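Local atomic coordinates of autoinducer 2-binding protein LsrB (Clostridium saccharobutylicum DSM 13864, PDB entry 6DSP), a protein that binds the quorum-sensing signal autoinducer-2 in its tetrahydroxytetrahydrofuran form, as a receptor of the periplasmic solute-binding protein family. Residues N33-S38 / G274-M279; K41-Y46 / F52-E57. All blocks are in the same frame, centred on the assembly; numbering follows the deposited sequence.

Contact 1 of 2, residues N33-S38 / G274-M279; sequences NAFFES and GIQGAM. With PAV ((2R,4S)-2-methyl-2,3,3,4-tetrahydroxytetrahydrofuran), chain C.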
loop_
_atom_site.group_PDB
_atom_site.type_symbol
_atom_site.label_atom_id
_atom_site.label_comp_id
_atom_site.label_asym_id
_atom_site.label_seq_id
_atom_site.Cartn_x
_atom_site.Cartn_y
_atom_site.Cartn_z
ATOM N N ASN A 33 -6.498 11.011 -0.216
ATOM C CA ASN A 33 -6.445 9.945 0.766
ATOM C C ASN A 33 -5.191 10.158 1.600
ATOM O O ASN A 33 -4.134 10.504 1.062
ATOM C CB ASN A 33 -6.344 8.627 -0.000
ATOM C CG ASN A 33 -6.212 7.409 0.899
ATOM O OD1 ASN A 33 -5.122 7.064 1.366
ATOM N ND2 ASN A 33 -7.319 6.705 1.087
ATOM N N ALA A 34 -5.318 9.955 2.907
ATOM C CA ALA A 34 -4.263 10.344 3.829
ATOM C C ALA A 34 -2.930 9.652 3.533
ATOM O O ALA A 34 -1.869 10.250 3.715
ATOM C CB ALA A 34 -4.703 10.067 5.263
ATOM N N PHE A 35 -2.953 8.386 3.100
ATOM C CA PHE A 35 -1.710 7.676 2.801
ATOM C C PHE A 35 -0.916 8.434 1.748
ATOM O O PHE A 35 0.311 8.621 1.876
ATOM C CB PHE A 35 -2.043 6.276 2.286
ATOM C CG PHE A 35 -0.840 5.469 1.891
ATOM C CD1 PHE A 35 -0.083 4.755 2.828
ATOM C CD2 PHE A 35 -0.425 5.476 0.571
ATOM C CE1 PHE A 35 1.034 4.015 2.445
ATOM C CE2 PHE A 35 0.690 4.738 0.166
ATOM C CZ PHE A 35 1.430 4.024 1.117
ATOM N N PHE A 36 -1.598 8.860 0.687
ATOM C CA PHE A 36 -0.934 9.498 -0.442
ATOM C C PHE A 36 -0.565 10.930 -0.131
ATOM O O PHE A 36 0.503 11.400 -0.544
ATOM C CB PHE A 36 -1.815 9.351 -1.683
ATOM C CG PHE A 36 -1.920 7.917 -2.090
ATOM C CD1 PHE A 36 -0.830 7.289 -2.693
ATOM C CD2 PHE A 36 -3.025 7.141 -1.801
ATOM C CE1 PHE A 36 -0.844 5.936 -2.994
ATOM C CE2 PHE A 36 -3.028 5.768 -2.125
ATOM C CZ PHE A 36 -1.932 5.191 -2.743
ATOM N N GLU A 37 -1.403 11.626 0.632
ATOM C CA GLU A 37 -1.045 12.979 1.030
ATOM C C GLU A 37 0.172 12.973 1.931
ATOM O O GLU A 37 1.061 13.817 1.789
ATOM C CB GLU A 37 -2.241 13.649 1.695
ATOM C CG GLU A 37 -3.409 13.842 0.713
ATOM C CD GLU A 37 -3.045 14.696 -0.525
ATOM O OE1 GLU A 37 -2.366 15.757 -0.385
ATOM O OE2 GLU A 37 -3.441 14.292 -1.659
ATOM N N SER A 38 0.244 12.020 2.875
ATOM C CA SER A 38 1.413 11.927 3.747
ATOM C C SER A 38 2.655 11.504 2.974
ATOM O O SER A 38 3.766 11.999 3.239
ATOM C CB SER A 38 1.114 10.979 4.896
ATOM O OG SER A 38 0.294 11.625 5.860
ATOM N N GLY A 274 6.044 8.501 4.068
ATOM C CA GLY A 274 6.739 9.710 3.660
ATOM C C GLY A 274 8.136 9.428 3.158
ATOM O O GLY A 274 8.531 9.922 2.100
ATOM N N ILE A 275 8.905 8.629 3.901
ATOM C CA ILE A 275 10.234 8.262 3.428
ATOM C C ILE A 275 10.125 7.380 2.196
ATOM O O ILE A 275 10.947 7.475 1.284
ATOM C CB ILE A 275 11.094 7.651 4.551
ATOM C CG1 ILE A 275 12.579 7.979 4.315
ATOM C CG2 ILE A 275 10.959 6.161 4.618
ATOM C CD1 ILE A 275 13.443 7.722 5.505
ATOM N N GLN A 276 9.082 6.556 2.115
ATOM C CA GLN A 276 8.898 5.716 0.935
ATOM C C GLN A 276 8.682 6.561 -0.317
ATOM O O GLN A 276 9.301 6.313 -1.354
ATOM C CB GLN A 276 7.716 4.773 1.146
ATOM C CG GLN A 276 7.562 3.801 -0.029
ATOM C CD GLN A 276 6.301 2.964 0.058
ATOM O OE1 GLN A 276 5.433 3.220 0.886
ATOM N NE2 GLN A 276 6.228 1.929 -0.765
ATOM N N GLY A 277 7.777 7.547 -0.242
ATOM C CA GLY A 277 7.564 8.411 -1.402
ATOM C C GLY A 277 8.831 9.159 -1.765
ATOM O O GLY A 277 9.182 9.281 -2.939
ATOM N N ALA A 278 9.547 9.651 -0.755
ATOM C CA ALA A 278 10.808 10.339 -1.012
ATOM C C ALA A 278 11.803 9.412 -1.690
ATOM O O ALA A 278 12.478 9.816 -2.642
ATOM C CB ALA A 278 11.387 10.877 0.291
ATOM N N MET A 279 11.913 8.172 -1.217
ATOM C CA MET A 279 12.850 7.238 -1.818
ATOM C C MET A 279 12.496 6.934 -3.270
ATOM O O MET A 279 13.386 6.839 -4.125
ATOM C CB MET A 279 12.889 5.952 -0.993
ATOM C CG MET A 279 13.582 6.117 0.363
ATOM S SD MET A 279 13.258 4.719 1.456
ATOM C CE MET A 279 14.122 3.446 0.571
HETATM O O2 PAV C . -2.730 -0.499 1.956
HETATM C C2 PAV C . -2.356 0.731 1.303
HETATM C C1 PAV C . -1.805 1.785 2.289
HETATM O O5 PAV C . -3.699 1.337 0.878
HETATM C C5 PAV C . -3.446 2.160 -0.177
HETATM C C4 PAV C . -1.986 1.931 -0.612
HETATM O O4 PAV C . -1.898 1.829 -2.030
HETATM C C3 PAV C . -1.638 0.645 0.145
HETATM O O3 PAV C . -0.265 0.596 0.423
HETATM O O13 PAV C . -2.052 -0.481 -0.596
#
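Phe35 and Gln276 meet in a small, buried helix-to-helix contact beside the autoinducer pocket, where the first turn of helix 34-50 passes the start of helix 273-288. Only 91 Å² is buried between the segments. Ring atom CZ of Phe35 lies 4.1 Å from Gln276 OE1, with ring and amide planes 84° apart, and Ser38 O rests 3.8 Å from Gly274 CA. Extended from a CG anti to the backbone N (chi1 -176°), Gln276 carries its amide to this ring; its NE2 is bound by Gln124 OE1 and Val122 O, which fixes the amide's rotation. The methyl carbon C1 of the ligand sits over one face of Phe35, 3.5 Å from CD1. Phe36 presents its edge instead, CZ being 3.4 Å from ligand O4, while CD2 of Phe35 lies over the centre of the Phe36 ring. At the helix start Asn33 acts as N-cap, its OD1 accepting from Phe35 N (3.1 Å), and the same oxygen is hydrogen-bonded to Ser225 OG. The two rings thus divide the work, a face for the ligand methyl and an edge beside O4, whereas hydrogen bonds to the ligand come from polar residues such as Asp110, Asp167 and Lys29.

Contact 2 of 2, residues K41-Y46 / F52-E57; sequences KGAQKY and FKVDYE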
loop_
_atom_site.group_PDB
_atom_site.type_symbol
_atom_site.label_atom_id
_atom_site.label_comp_id
_atom_site.label_asym_id
_atom_site.label_seq_id
_atom_site.Cartn_x
_atom_site.Cartn_y
_atom_site.Cartn_z
ATOM N N LYS A 41 3.864 14.585 1.341
ATOM C CA LYS A 41 4.515 15.504 2.273
ATOM C C LYS A 41 5.976 15.109 2.473
ATOM O O LYS A 41 6.879 15.964 2.493
ATOM C CB LYS A 41 3.734 15.577 3.587
ATOM C CG LYS A 41 2.430 16.320 3.425
ATOM C CD LYS A 41 1.602 16.265 4.721
ATOM C CE LYS A 41 0.236 16.917 4.531
ATOM N NZ LYS A 41 -0.629 16.636 5.716
ATOM N N GLY A 42 6.239 13.809 2.544
ATOM C CA GLY A 42 7.616 13.349 2.653
ATOM C C GLY A 42 8.416 13.588 1.390
ATOM O O GLY A 42 9.555 14.089 1.445
ATOM N N ALA A 43 7.828 13.291 0.231
ATOM C CA ALA A 43 8.553 13.536 -1.010
ATOM C C ALA A 43 8.901 15.008 -1.165
ATOM O O ALA A 43 9.999 15.343 -1.625
ATOM C CB ALA A 43 7.725 13.046 -2.194
ATOM N N GLN A 44 7.989 15.901 -0.780
ATOM C CA GLN A 44 8.280 17.327 -0.893
ATOM C C GLN A 44 9.402 17.732 0.058
ATOM O O GLN A 44 10.323 18.466 -0.327
ATOM C CB GLN A 44 7.026 18.164 -0.615
ATOM C CG GLN A 44 5.900 17.993 -1.608
ATOM C CD GLN A 44 6.338 18.248 -3.049
ATOM O OE1 GLN A 44 7.086 19.202 -3.327
ATOM N NE2 GLN A 44 5.839 17.450 -3.972
ATOM N N LYS A 45 9.327 17.292 1.327
ATOM C CA LYS A 45 10.341 17.671 2.303
ATOM C C LYS A 45 11.732 17.228 1.863
ATOM O O LYS A 45 12.688 18.016 1.890
ATOM C CB LYS A 45 9.989 17.087 3.664
ATOM C CG LYS A 45 11.038 17.398 4.723
ATOM C CD LYS A 45 10.714 16.689 6.030
ATOM C CE LYS A 45 11.603 15.468 6.223
ATOM N NZ LYS A 45 13.049 15.853 6.236
ATOM N N TYR A 46 11.871 15.975 1.446
ATOM C CA TYR A 46 13.196 15.477 1.105
ATOM C C TYR A 46 13.692 16.055 -0.213
ATOM O O TYR A 46 14.874 16.397 -0.337
ATOM C CB TYR A 46 13.199 13.945 1.070
ATOM C CG TYR A 46 13.259 13.285 2.420
ATOM C CD1 TYR A 46 14.484 12.989 3.005
ATOM C CD2 TYR A 46 12.100 12.967 3.113
ATOM C CE1 TYR A 46 14.551 12.383 4.264
ATOM C CE2 TYR A 46 12.151 12.372 4.353
ATOM C CZ TYR A 46 13.375 12.069 4.929
ATOM O OH TYR A 46 13.395 11.468 6.167
ATOM N N PHE A 52 15.813 18.914 -6.140
ATOM C CA PHE A 52 15.051 18.695 -7.360
ATOM C C PHE A 52 13.575 18.862 -7.038
ATOM O O PHE A 52 13.177 18.906 -5.876
ATOM C CB PHE A 52 15.372 17.334 -8.004
ATOM C CG PHE A 52 14.946 16.143 -7.191
ATOM C CD1 PHE A 52 15.824 15.538 -6.295
ATOM C CD2 PHE A 52 13.670 15.599 -7.346
ATOM C CE1 PHE A 52 15.433 14.418 -5.546
ATOM C CE2 PHE A 52 13.270 14.469 -6.622
ATOM C CZ PHE A 52 14.155 13.868 -5.714
ATOM N N LYS A 53 12.772 18.973 -8.082
ATOM C CA LYS A 53 11.347 19.217 -7.953
ATOM C C LYS A 53 10.561 17.915 -8.033
ATOM O O LYS A 53 10.802 17.074 -8.905
ATOM C CB LYS A 53 10.864 20.122 -9.086
ATOM C CG LYS A 53 9.413 20.493 -8.975
ATOM C CD LYS A 53 9.181 21.259 -7.685
ATOM C CE LYS A 53 7.701 21.508 -7.406
ATOM N NZ LYS A 53 7.565 22.409 -6.231
ATOM N N VAL A 54 9.579 17.777 -7.149
ATOM C CA VAL A 54 8.586 16.718 -7.231
ATOM C C VAL A 54 7.245 17.370 -7.514
ATOM O O VAL A 54 6.755 18.170 -6.708
ATOM C CB VAL A 54 8.531 15.906 -5.933
ATOM C CG1 VAL A 54 7.332 14.935 -5.981
ATOM C CG2 VAL A 54 9.838 15.147 -5.755
ATOM N N ASP A 55 6.671 17.055 -8.674
ATOM C CA ASP A 55 5.358 17.535 -9.072
ATOM C C ASP A 55 4.326 16.456 -8.742
ATOM O O ASP A 55 4.238 15.446 -9.437
ATOM C CB ASP A 55 5.366 17.886 -10.560
ATOM C CG ASP A 55 4.013 18.385 -11.065
ATOM O OD1 ASP A 55 3.115 18.667 -10.250
ATOM O OD2 ASP A 55 3.868 18.501 -12.291
ATOM N N TYR A 56 3.551 16.684 -7.684
ATOM C CA TYR A 56 2.532 15.728 -7.265
ATOM C C TYR A 56 1.305 15.881 -8.160
ATOM O O TYR A 56 0.690 16.959 -8.208
ATOM C CB TYR A 56 2.177 16.031 -5.812
ATOM C CG TYR A 56 1.147 15.149 -5.159
ATOM C CD1 TYR A 56 1.288 13.761 -5.145
ATOM C CD2 TYR A 56 0.069 15.701 -4.466
ATOM C CE1 TYR A 56 0.370 12.954 -4.471
ATOM C CE2 TYR A 56 -0.830 14.935 -3.795
ATOM C CZ TYR A 56 -0.690 13.551 -3.795
ATOM O OH TYR A 56 -1.612 12.755 -3.141
ATOM N N GLU A 57 0.936 14.820 -8.871
ATOM C CA GLU A 57 -0.160 14.886 -9.830
ATOM C C GLU A 57 -0.977 13.606 -9.744
ATOM O O GLU A 57 -0.417 12.516 -9.884
ATOM C CB GLU A 57 0.376 15.052 -11.255
ATOM C CG GLU A 57 1.114 16.379 -11.470
ATOM C CD GLU A 57 0.230 17.619 -11.325
ATOM O OE1 GLU A 57 -0.997 17.503 -11.456
ATOM O OE2 GLU A 57 0.770 18.706 -11.046
#
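The side-chain nitrogen NE2 of Gln44 is shared between strand and helix: it donates to Val54 O at 3.0 Å and is also hydrogen-bonded to Asn40 OD1, one turn earlier in the helix. The bond to Val54 is nearly straight (168° at the hydrogen), and the acceptor lies in the plane of the glutamine amide. Relative to the Val54 carbonyl, however, the donor stands well out of plane, so it reaches Val54 O from above. A bend at chi2 (-55°) folds the Gln44 chain and lays the amide against the strand. There the same NE2 passes 3.5 Å from Val54 CG1, the methyl anti to the backbone N. Next to the amide, CG1 approaches Ala43 CB at 4.3 Å in an apolar contact, while CG2 lies near the Ala43 carbonyl oxygen. Val54 and Ala43 also touch Cys281 of helix 273-288, which extends this apolar patch. Meanwhile the backbone of 53-57 pairs with Val24 and Phe26 of strand 23-27 and with Val22 just before it. The axes of 41-46 and 53-56 run nearly antiparallel, at 159°, and approach to 8.2 Å. This is the returning half of a right-handed beta-alpha-beta crossover, strand 23-27, helix 34-50 and strand 53-56, as in the Rossmann-like lobes of periplasmic binding proteins.

Overall arrangement
Starting from the N terminus, the chain runs up strand 23-27, enters helix 34-50 and supplies the first half of contact 1. Further along that helix comes 41-46, which contact 2 joins to strand 53-56, reached just after the helix ends, closing a local loop. The partner of contact 1 arrives only after 235 intervening residues, on helix 273-288, so the short closure falls wholly within the long one. The centres of the two contacts lie about 9 Å apart. Among the links between them, Tyr56 OH is probably hydrogen-bonded to Glu37 OE2 at 2.8 Å, and the Tyr46 ring packs on Ala278. Helix 34-50 therefore links ligand pocket, edge strand 53-56 and helix 273-288, one helix serving local and distant contacts.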